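Local coordinates for protein tail component (PDB 5LY8) that probably helps the phage recognise its Lactobacillus host by binding cell-surface carbohydrate through this second carbohydrate-binding module of its distal tail protein, at residues 207-212 / 224-229; 98-103 / 112-117; 173-178 / 232-237. All coordinates share one frame; numbering follows the deposited sequence.

Contact 1: residues 207-212 / 224-229; sequences DGWTAW and INWQDS. With MG (magnesium ion), chain C.
The six-membered rings of Trp209 and Trp226 meet edge against edge: Trp209 CZ3 and Trp226 CH2 are 3.9 Å apart, each close to the plane of the other indole. Trp209 also stacks on the ring of Tyr18, and Trp226 meets Phe114 at an oblique angle. These indoles sit between the two sheets of a β-sandwich, consistent with the concanavalin-like family of the module. Strand 208-212 belongs to one sheet and strand 224-229 to the other; their axes come within 10.6 Å and their directions differ by 145°, with no hydrogen bond between them, as expected for strands that face each other across a core.

The Trp226 indole spans much of this gap because its CG lies anti to the backbone N (chi1 180°), which sends the ring out toward the opposite strand. Ala211 is small enough to receive its end: the methyl CB lies 3.7 Å from Trp226 CH2 and 3.8 Å from Trp226 CZ2, approaching the ring obliquely.

On the outer side of strand 224-229 the chemistry turns polar. A nearly straight bond, 2.8 Å long, joins Gln227 NE2 to Asn225 OD1. The carbonyl Gln227 O binds a magnesium ion at 2.3 Å, together with Asp21 O, Gly59 O and three waters. One of these waters, itself 2.4 Å from the metal, donates a 2.7 Å hydrogen bond to Asp228 OD1.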
loop_
_atom_site.group_PDB
_atom_site.type_symbol
_atom_site.label_atom_id
_atom_site.label_comp_id
_atom_site.label_asym_id
_atom_site.label_seq_id
_atom_site.Cartn_x
_atom_site.Cartn_y
_atom_site.Cartn_z
ATOM N N ASP A 207 -2.539 10.713 -9.511
ATOM C CA ASP A 207 -1.825 10.491 -10.764
ATOM C C ASP A 207 -0.751 9.409 -10.656
ATOM O O ASP A 207 0.005 9.220 -11.604
ATOM C CB ASP A 207 -1.198 11.802 -11.309
ATOM C CG ASP A 207 -0.073 12.344 -10.426
ATOM O OD1 ASP A 207 0.373 11.626 -9.534
ATOM O OD2 ASP A 207 0.374 13.493 -10.656
ATOM N N GLY A 208 -0.673 8.704 -9.537
ATOM C CA GLY A 208 0.383 7.717 -9.394
ATOM C C GLY A 208 0.171 6.803 -8.226
ATOM O O GLY A 208 -0.668 7.052 -7.353
ATOM N N TRP A 209 0.971 5.726 -8.215
ATOM C CA TRP A 209 0.952 4.778 -7.106
ATOM C C TRP A 209 2.356 4.330 -6.793
ATOM O O TRP A 209 3.207 4.298 -7.693
ATOM C CB TRP A 209 0.053 3.561 -7.427
ATOM C CG TRP A 209 0.542 2.717 -8.573
ATOM C CD1 TRP A 209 0.280 2.903 -9.897
ATOM C CD2 TRP A 209 1.374 1.550 -8.488
ATOM N NE1 TRP A 209 0.903 1.934 -10.646
ATOM C CE2 TRP A 209 1.587 1.095 -9.806
ATOM C CE3 TRP A 209 1.981 0.849 -7.429
ATOM C CZ2 TRP A 209 2.350 -0.043 -10.096
ATOM C CZ3 TRP A 209 2.765 -0.255 -7.721
ATOM C CH2 TRP A 209 2.899 -0.719 -9.037
ATOM N N THR A 210 2.580 3.952 -5.530
ATOM C CA THR A 210 3.834 3.359 -5.083
ATOM C C THR A 210 3.525 2.234 -4.115
ATOM O O THR A 210 2.689 2.404 -3.224
ATOM C CB THR A 210 4.726 4.382 -4.341
ATOM O OG1 THR A 210 5.109 5.433 -5.235
ATOM C CG2 THR A 210 6.014 3.741 -3.762
ATOM N N ALA A 211 4.239 1.106 -4.246
ATOM C CA ALA A 211 4.220 0.005 -3.280
ATOM C C ALA A 211 5.648 -0.095 -2.697
ATOM O O ALA A 211 6.611 -0.125 -3.487
ATOM C CB ALA A 211 3.820 -1.288 -3.957
ATOM N N TRP A 212 5.792 -0.119 -1.360
ATOM C CA TRP A 212 7.107 -0.099 -0.725
ATOM C C TRP A 212 7.128 -1.168 0.349
ATOM O O TRP A 212 6.187 -1.288 1.131
ATOM C CB TRP A 212 7.364 1.311 -0.157
ATOM C CG TRP A 212 8.651 1.526 0.578
ATOM C CD1 TRP A 212 9.913 1.154 0.182
ATOM C CD2 TRP A 212 8.802 2.196 1.831
ATOM N NE1 TRP A 212 10.847 1.578 1.107
ATOM C CE2 TRP A 212 10.184 2.218 2.136
ATOM C CE3 TRP A 212 7.895 2.764 2.743
ATOM C CZ2 TRP A 212 10.685 2.835 3.286
ATOM C CZ3 TRP A 212 8.397 3.358 3.893
ATOM C CH2 TRP A 212 9.769 3.372 4.171
ATOM N N ILE A 224 6.968 -11.746 3.614
ATOM C CA ILE A 224 6.081 -10.933 2.810
ATOM C C ILE A 224 6.244 -11.231 1.343
ATOM O O ILE A 224 7.363 -11.311 0.848
ATOM C CB ILE A 224 6.340 -9.416 3.117
ATOM C CG1 ILE A 224 5.443 -8.471 2.306
ATOM C CG2 ILE A 224 7.811 -9.019 2.961
ATOM C CD1 ILE A 224 3.975 -8.630 2.554
ATOM N N ASN A 225 5.113 -11.392 0.643
ATOM C CA ASN A 225 5.169 -11.502 -0.794
ATOM C C ASN A 225 3.951 -10.816 -1.398
ATOM O O ASN A 225 2.958 -10.586 -0.695
ATOM C CB ASN A 225 5.415 -12.931 -1.269
ATOM C CG ASN A 225 4.305 -13.898 -1.062
ATOM O OD1 ASN A 225 3.180 -13.671 -1.525
ATOM N ND2 ASN A 225 4.594 -14.981 -0.342
ATOM N N TRP A 226 4.044 -10.427 -2.672
ATOM C CA TRP A 226 3.056 -9.575 -3.334
ATOM C C TRP A 226 2.656 -10.311 -4.595
ATOM O O TRP A 226 3.493 -10.582 -5.462
ATOM C CB TRP A 226 3.760 -8.259 -3.623
ATOM C CG TRP A 226 2.975 -7.182 -4.308
ATOM C CD1 TRP A 226 1.623 -6.963 -4.268
ATOM C CD2 TRP A 226 3.542 -6.096 -5.048
ATOM N NE1 TRP A 226 1.318 -5.797 -4.949
ATOM C CE2 TRP A 226 2.481 -5.258 -5.444
ATOM C CE3 TRP A 226 4.850 -5.768 -5.449
ATOM C CZ2 TRP A 226 2.689 -4.118 -6.228
ATOM C CZ3 TRP A 226 5.060 -4.629 -6.201
ATOM C CH2 TRP A 226 3.990 -3.819 -6.588
ATOM N N GLN A 227 1.383 -10.732 -4.663
ATOM C CA GLN A 227 0.940 -11.672 -5.695
ATOM C C GLN A 227 0.172 -11.054 -6.846
ATOM O O GLN A 227 0.047 -11.697 -7.892
ATOM C CB GLN A 227 0.112 -12.822 -5.074
ATOM C CG GLN A 227 0.788 -13.416 -3.826
ATOM C CD GLN A 227 0.411 -14.831 -3.455
ATOM O OE1 GLN A 227 -0.477 -15.470 -4.076
ATOM N NE2 GLN A 227 1.128 -15.354 -2.446
ATOM N N ASP A 228 -0.334 -9.827 -6.689
ATOM C CA ASP A 228 -1.145 -9.212 -7.730
ATOM C C ASP A 228 -1.304 -7.754 -7.384
ATOM O O ASP A 228 -1.348 -7.386 -6.199
ATOM C CB ASP A 228 -2.539 -9.893 -7.785
ATOM C CG ASP A 228 -3.299 -9.629 -9.069
ATOM O OD1 ASP A 228 -2.959 -10.251 -10.095
ATOM O OD2 ASP A 228 -4.168 -8.721 -9.071
ATOM N N SER A 229 -1.418 -6.910 -8.413
ATOM C CA SER A 229 -1.661 -5.489 -8.212
ATOM C C SER A 229 -2.498 -4.946 -9.354
ATOM O O SER A 229 -2.195 -5.231 -10.517
ATOM C CB SER A 229 -0.333 -4.728 -8.196
ATOM O OG SER A 229 -0.490 -3.361 -7.830
HETATM MG MG MG C . 0.332 -13.355 -9.504
HETATM O O HOH W 1 -1.954 -12.774 -10.089
HETATM O O HOH W 2 0.116 -15.016 -11.344
HETATM O O HOH W 3 -0.641 -15.314 -8.426
#

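Contact 2: residues 98-103 / 112-117; sequences NRVNVG and FEFNLT
Packing is tightest where Asn98 lies over one face of Phe114. The amide and ring planes are only 7° apart, and Asn98 CG comes within 3.4 Å of Phe114 CD1. Asn98 CB makes a CH-pi contact, 3.5 Å from the centroid of the Phe114 ring and 12° off its normal. Because Asn98 OD1 is hydrogen-bonded to both Trp226 NE1 and Ser229 OG, the buried amide oxygen is satisfied, and these partners should help hold the amide flat on the ring.

Val100 divides its two methyls between the phenylalanines. With CG1 opposite its carbonyl carbon and CG2 between that carbon and the backbone N, each methyl faces a different ring. Val100 CG1 sits at the edge of the Phe114 ring, 3.7 Å from Phe114 CZ, while Val100 CG2 approaches Phe112 obliquely, 3.9 Å from Phe112 CE2. Farther along, the contact slackens: Val102 CG1 stands 4.4 Å from Phe112 CE2, near the plane of that ring, and Phe112 takes further neighbours in Leu126 and Leu128.

The solvent side lies behind strand 98-103, where the partly exposed Arg99 and Asn101 point away from the opposing strand. Behind strand 112-117 the setting is instead buried and polar: Asn115 ND2 donates a straight 2.9 Å bond to Glu113 OE1, on the anti side of the carboxylate.

With axes 10.1 Å apart, antiparallel within 2°, and no hydrogen bond between them, the strands belong to facing sheets, packed together in the core of a β-sandwich.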
loop_
_atom_site.group_PDB
_atom_site.type_symbol
_atom_site.label_atom_id
_atom_site.label_comp_id
_atom_site.label_asym_id
_atom_site.label_seq_id
_atom_site.Cartn_x
_atom_site.Cartn_y
_atom_site.Cartn_z
ATOM N N ASN A 98 -4.268 -4.789 -3.944
ATOM C CA ASN A 98 -2.971 -5.440 -3.895
ATOM C C ASN A 98 -3.053 -6.687 -3.060
ATOM O O ASN A 98 -3.389 -6.611 -1.873
ATOM C CB ASN A 98 -1.957 -4.482 -3.316
ATOM C CG ASN A 98 -1.560 -3.446 -4.326
ATOM O OD1 ASN A 98 -0.788 -3.737 -5.230
ATOM N ND2 ASN A 98 -2.126 -2.243 -4.234
ATOM N N ARG A 99 -2.776 -7.839 -3.674
ATOM C CA ARG A 99 -2.824 -9.122 -2.967
ATOM C C ARG A 99 -1.466 -9.422 -2.380
ATOM O O ARG A 99 -0.466 -9.359 -3.099
ATOM C CB ARG A 99 -3.230 -10.235 -3.932
ATOM C CG ARG A 99 -3.360 -11.570 -3.219
ATOM C CD ARG A 99 -4.052 -12.597 -4.077
ATOM N NE ARG A 99 -3.960 -13.902 -3.424
ATOM C CZ ARG A 99 -4.845 -14.884 -3.567
ATOM N NH1 ARG A 99 -5.908 -14.722 -4.351
ATOM N NH2 ARG A 99 -4.682 -16.031 -2.912
ATOM N N VAL A 100 -1.428 -9.782 -1.092
ATOM C CA VAL A 100 -0.178 -10.107 -0.410
ATOM C C VAL A 100 -0.351 -11.406 0.370
ATOM O O VAL A 100 -1.471 -11.843 0.670
ATOM C CB VAL A 100 0.267 -8.975 0.573
ATOM C CG1 VAL A 100 0.615 -7.690 -0.179
ATOM C CG2 VAL A 100 -0.797 -8.702 1.646
ATOM N N ASN A 101 0.775 -12.005 0.728
ATOM C CA ASN A 101 0.806 -13.078 1.690
ATOM C C ASN A 101 1.789 -12.573 2.745
ATOM O O ASN A 101 2.909 -12.168 2.418
ATOM C CB ASN A 101 1.260 -14.382 1.064
ATOM C CG ASN A 101 1.246 -15.537 2.048
ATOM O OD1 ASN A 101 0.371 -16.425 1.999
ATOM N ND2 ASN A 101 2.188 -15.587 2.918
ATOM N N VAL A 102 1.341 -12.544 3.991
ATOM C CA VAL A 102 2.186 -11.944 4.991
ATOM C C VAL A 102 2.097 -12.748 6.272
ATOM O O VAL A 102 1.034 -13.293 6.606
ATOM C CB VAL A 102 1.857 -10.399 5.097
ATOM C CG1 VAL A 102 0.385 -10.102 5.410
ATOM C CG2 VAL A 102 2.818 -9.658 6.027
ATOM N N GLY A 103 3.240 -12.903 6.924
ATOM C CA GLY A 103 3.332 -13.637 8.174
ATOM C C GLY A 103 4.402 -13.018 9.032
ATOM O O GLY A 103 5.355 -12.462 8.516
ATOM N N PHE A 112 4.717 -2.719 5.032
ATOM C CA PHE A 112 4.436 -2.399 3.639
ATOM C C PHE A 112 3.537 -1.193 3.568
ATOM O O PHE A 112 2.770 -0.921 4.496
ATOM C CB PHE A 112 3.900 -3.564 2.786
ATOM C CG PHE A 112 2.566 -4.150 3.153
ATOM C CD1 PHE A 112 1.393 -3.427 2.967
ATOM C CD2 PHE A 112 2.461 -5.476 3.545
ATOM C CE1 PHE A 112 0.149 -3.997 3.255
ATOM C CE2 PHE A 112 1.212 -6.059 3.772
ATOM C CZ PHE A 112 0.066 -5.324 3.604
ATOM N N GLU A 113 3.674 -0.450 2.468
ATOM C CA GLU A 113 2.804 0.664 2.115
ATOM C C GLU A 113 2.288 0.460 0.719
ATOM O O GLU A 113 3.070 0.154 -0.191
ATOM C CB GLU A 113 3.536 2.011 2.171
ATOM C CG GLU A 113 3.957 2.418 3.566
ATOM C CD GLU A 113 4.643 3.763 3.635
ATOM O OE1 GLU A 113 4.750 4.463 2.593
ATOM O OE2 GLU A 113 5.100 4.111 4.755
ATOM N N PHE A 114 0.982 0.679 0.535
ATOM C CA PHE A 114 0.356 0.806 -0.778
ATOM C C PHE A 114 -0.186 2.232 -0.818
ATOM O O PHE A 114 -1.103 2.584 -0.059
ATOM C CB PHE A 114 -0.725 -0.241 -1.025
ATOM C CG PHE A 114 -0.136 -1.629 -1.152
ATOM C CD1 PHE A 114 0.652 -1.959 -2.236
ATOM C CD2 PHE A 114 -0.324 -2.576 -0.162
ATOM C CE1 PHE A 114 1.230 -3.236 -2.344
ATOM C CE2 PHE A 114 0.240 -3.863 -0.277
ATOM C CZ PHE A 114 1.002 -4.184 -1.378
ATOM N N ASN A 115 0.430 3.067 -1.673
ATOM C CA ASN A 115 0.193 4.499 -1.707
ATOM C C ASN A 115 -0.326 4.986 -3.023
ATOM O O ASN A 115 0.100 4.503 -4.080
ATOM C CB ASN A 115 1.550 5.211 -1.452
ATOM C CG ASN A 115 2.143 4.880 -0.112
ATOM O OD1 ASN A 115 1.421 4.487 0.801
ATOM N ND2 ASN A 115 3.454 4.995 0.028
ATOM N N LEU A 116 -1.230 5.970 -2.950
ATOM C CA LEU A 116 -1.730 6.707 -4.111
ATOM C C LEU A 116 -1.265 8.142 -3.923
ATOM O O LEU A 116 -1.353 8.699 -2.816
ATOM C CB LEU A 116 -3.247 6.610 -4.229
ATOM C CG LEU A 116 -3.729 5.184 -4.523
ATOM C CD1 LEU A 116 -5.207 5.079 -4.349
ATOM C CD2 LEU A 116 -3.318 4.705 -5.931
ATOM N N THR A 117 -0.762 8.736 -5.009
ATOM C CA THR A 117 -0.118 10.038 -4.959
ATOM C C THR A 117 -0.641 10.980 -6.002
ATOM O O THR A 117 -1.298 10.559 -6.956
ATOM C CB THR A 117 1.411 9.833 -5.132
ATOM O OG1 THR A 117 1.703 9.304 -6.434
ATOM C CG2 THR A 117 2.005 8.896 -4.067
#

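Contact 3: residues 173-178 / 232-237; sequences TKMGDQ and EWINVD
Met175 crosses both Ile234 and Asn235 at about a right angle, and its thioether end does the touching. In the conformer described here, one of two modelled, Met175 SD lies 3.6 Å from Ile234 CD1; Met175 CE, 3.3 Å from Asn235 ND2, makes a short approach that is doubtful because it depends on that conformer. Two bends produce this approach: the CA-CB bond does not aim at segment 232-237, but chi2 (-59°) and chi3 (-78°) curl the chain round and bring sulfur and methyl across. The CB of Ile234 is directed toward segment 173-178, and CD1, at the end of its longer branch, makes the contact. Ile234 CD1 has a looser neighbour in Thr173 CG2 at 4.3 Å, although Thr173 too has two conformers.

Asn235 marks a corner in the chain. Its positive phi (55°) accompanies the turn at which the chain changes direction before Val236 and Asp237. Its amide nitrogen donates to Asn93 OD1, and no hydrogen bond to Met175 is found.

Strand order accounts for the distance between the backbones. Strands 166-175 and 223-238 are not direct partners but flank strand 94-103 in one antiparallel sheet; the nearest CA atoms, those of Met175 and Ile234, are 8.9 Å apart, and the side chains meet beside Asn93, where strand 94-103 begins between them. Lys174 and Trp233, both buried, belong to the opposite face, which places Thr173, Met175 and Ile234 on the outer one.

Met175 also begins a tight turn: Met175 N to Gln178 O and Gln178 N to Met175 O are both 2.9 Å hydrogen bonds, with Gly176 and Asp177 at the corners. This is a type II' turn, the two-residue loop of a β-hairpin, joining strands 166-175 and 178-185 at the rim of the sandwich sheet.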
loop_
_atom_site.group_PDB
_atom_site.type_symbol
_atom_site.label_atom_id
_atom_site.label_comp_id
_atom_site.label_asym_id
_atom_site.label_seq_id
_atom_site.Cartn_x
_atom_site.Cartn_y
_atom_site.Cartn_z
ATOM N N THR A 173 -10.270 2.244 -1.699
ATOM C CA THR A 173 -11.361 2.597 -2.608
ATOM C C THR A 173 -11.803 4.028 -2.308
ATOM O O THR A 173 -11.781 4.450 -1.154
ATOM C CB THR A 173 -12.556 1.618 -2.475
ATOM O OG1 THR A 173 -12.094 0.274 -2.523
ATOM C CG2 THR A 173 -13.585 1.789 -3.577
ATOM N N LYS A 174 -12.208 4.765 -3.356
ATOM C CA LYS A 174 -12.760 6.106 -3.230
ATOM C C LYS A 174 -14.142 6.070 -3.850
ATOM O O LYS A 174 -14.306 5.618 -4.984
ATOM C CB LYS A 174 -11.887 7.110 -3.979
ATOM C CG LYS A 174 -12.462 8.514 -4.016
ATOM C CD LYS A 174 -11.582 9.454 -4.786
ATOM C CE LYS A 174 -12.063 10.866 -4.655
ATOM N NZ LYS A 174 -11.147 11.801 -5.364
ATOM N N MET A 175 -15.140 6.558 -3.086
ATOM C CA MET A 175 -16.534 6.656 -3.512
ATOM C C MET A 175 -16.948 8.063 -3.092
ATOM O O MET A 175 -17.293 8.271 -1.916
ATOM C CB MET A 175 -17.387 5.555 -2.849
ATOM C CG MET A 175 -16.962 4.129 -3.217
ATOM S SD MET A 175 -17.030 3.788 -5.000
ATOM C CE MET A 175 -18.760 3.544 -5.222
ATOM N N GLY A 176 -16.712 9.027 -4.001
ATOM C CA GLY A 176 -16.914 10.462 -3.778
ATOM C C GLY A 176 -15.980 10.888 -2.658
ATOM O O GLY A 176 -14.765 10.698 -2.734
ATOM N N ASP A 177 -16.550 11.448 -1.559
ATOM C CA ASP A 177 -15.768 11.861 -0.385
ATOM C C ASP A 177 -15.391 10.724 0.569
ATOM O O ASP A 177 -14.590 10.949 1.490
ATOM C CB ASP A 177 -16.529 12.930 0.420
ATOM C CG ASP A 177 -16.731 14.253 -0.273
ATOM O OD1 ASP A 177 -15.806 14.707 -0.977
ATOM O OD2 ASP A 177 -17.778 14.901 -0.025
ATOM N N GLN A 178 -15.902 9.504 0.346
ATOM C CA GLN A 178 -15.622 8.395 1.241
ATOM C C GLN A 178 -14.385 7.647 0.812
ATOM O O GLN A 178 -14.329 7.141 -0.319
ATOM C CB GLN A 178 -16.803 7.404 1.342
ATOM C CG GLN A 178 -18.016 7.978 2.069
ATOM C CD GLN A 178 -19.042 6.942 2.451
ATOM O OE1 GLN A 178 -18.875 5.726 2.268
ATOM N NE2 GLN A 178 -20.146 7.427 2.992
ATOM N N GLU A 232 -8.174 0.355 -10.853
ATOM C CA GLU A 232 -9.280 0.614 -11.758
ATOM C C GLU A 232 -10.021 1.867 -11.410
ATOM O O GLU A 232 -10.383 2.056 -10.253
ATOM C CB GLU A 232 -10.323 -0.524 -11.722
ATOM C CG GLU A 232 -9.860 -1.919 -12.064
ATOM C CD GLU A 232 -10.934 -2.980 -11.890
ATOM O OE1 GLU A 232 -10.822 -4.008 -12.590
ATOM O OE2 GLU A 232 -11.781 -2.858 -10.970
ATOM N N TRP A 233 -10.341 2.666 -12.430
ATOM C CA TRP A 233 -11.315 3.724 -12.276
ATOM C C TRP A 233 -12.675 3.014 -12.274
ATOM O O TRP A 233 -12.871 2.088 -13.065
ATOM C CB TRP A 233 -11.268 4.692 -13.454
ATOM C CG TRP A 233 -10.019 5.515 -13.504
ATOM C CD1 TRP A 233 -9.047 5.466 -14.457
ATOM C CD2 TRP A 233 -9.606 6.503 -12.558
ATOM N NE1 TRP A 233 -8.097 6.424 -14.209
ATOM C CE2 TRP A 233 -8.415 7.080 -13.054
ATOM C CE3 TRP A 233 -10.168 7.016 -11.382
ATOM C CZ2 TRP A 233 -7.735 8.097 -12.374
ATOM C CZ3 TRP A 233 -9.476 8.006 -10.698
ATOM C CH2 TRP A 233 -8.276 8.525 -11.194
ATOM N N ILE A 234 -13.593 3.417 -11.395
ATOM C CA ILE A 234 -14.905 2.771 -11.328
ATOM C C ILE A 234 -16.018 3.808 -11.457
ATOM O O ILE A 234 -15.779 5.013 -11.287
ATOM C CB ILE A 234 -15.066 1.858 -10.094
ATOM C CG1 ILE A 234 -15.047 2.680 -8.805
ATOM C CG2 ILE A 234 -14.046 0.682 -10.086
ATOM C CD1 ILE A 234 -15.212 1.901 -7.504
ATOM N N ASN A 235 -17.226 3.341 -11.826
ATOM C CA ASN A 235 -18.396 4.214 -12.025
ATOM C C ASN A 235 -18.028 5.315 -13.041
ATOM O O ASN A 235 -18.207 6.508 -12.756
ATOM C CB ASN A 235 -18.863 4.828 -10.677
ATOM C CG ASN A 235 -19.118 3.809 -9.599
ATOM O OD1 ASN A 235 -19.838 2.816 -9.783
ATOM N ND2 ASN A 235 -18.514 4.031 -8.453
ATOM N N VAL A 236 -17.399 4.910 -14.177
ATOM C CA VAL A 236 -16.945 5.884 -15.180
ATOM C C VAL A 236 -18.100 6.130 -16.128
ATOM O O VAL A 236 -18.513 5.209 -16.858
ATOM C CB VAL A 236 -15.679 5.491 -15.985
ATOM C CG1 VAL A 236 -15.242 6.651 -16.896
ATOM C CG2 VAL A 236 -14.532 5.061 -15.078
ATOM N N ASP A 237 -18.582 7.371 -16.209
ATOM C CA ASP A 237 -19.664 7.696 -17.158
ATOM C C ASP A 237 -19.231 7.523 -18.592
ATOM O O ASP A 237 -18.155 7.846 -18.947
ATOM C CB ASP A 237 -20.086 9.150 -17.023
ATOM C CG ASP A 237 -20.821 9.452 -15.759
ATOM O OD1 ASP A 237 -21.255 8.516 -15.077
ATOM O OD2 ASP A 237 -21.003 10.654 -15.464
#

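Overall arrangement
Contacts 1 and 2 form one continuous core, their centres 5 Å apart: strands 223-238 and 94-103 are neighbours in one sheet, strands 208-216 and 110-118 in the other, so both contacts bridge the same pair of sheets. Gln227 N and Arg99 O, 2.8 Å apart, link them along the first sheet. Contact 3 is centred about 19 Å from contact 1 and 20 Å from contact 2. It reuses strand 223-238 but joins strands within a single sheet, at the surface. Aromatic rings dominate the buried pair, whereas in contact 3, away from both magnesium sites, an exposed two-conformer thioether meets an aliphatic branch and an amide; contact 2 also stacks a buried amide on a ring.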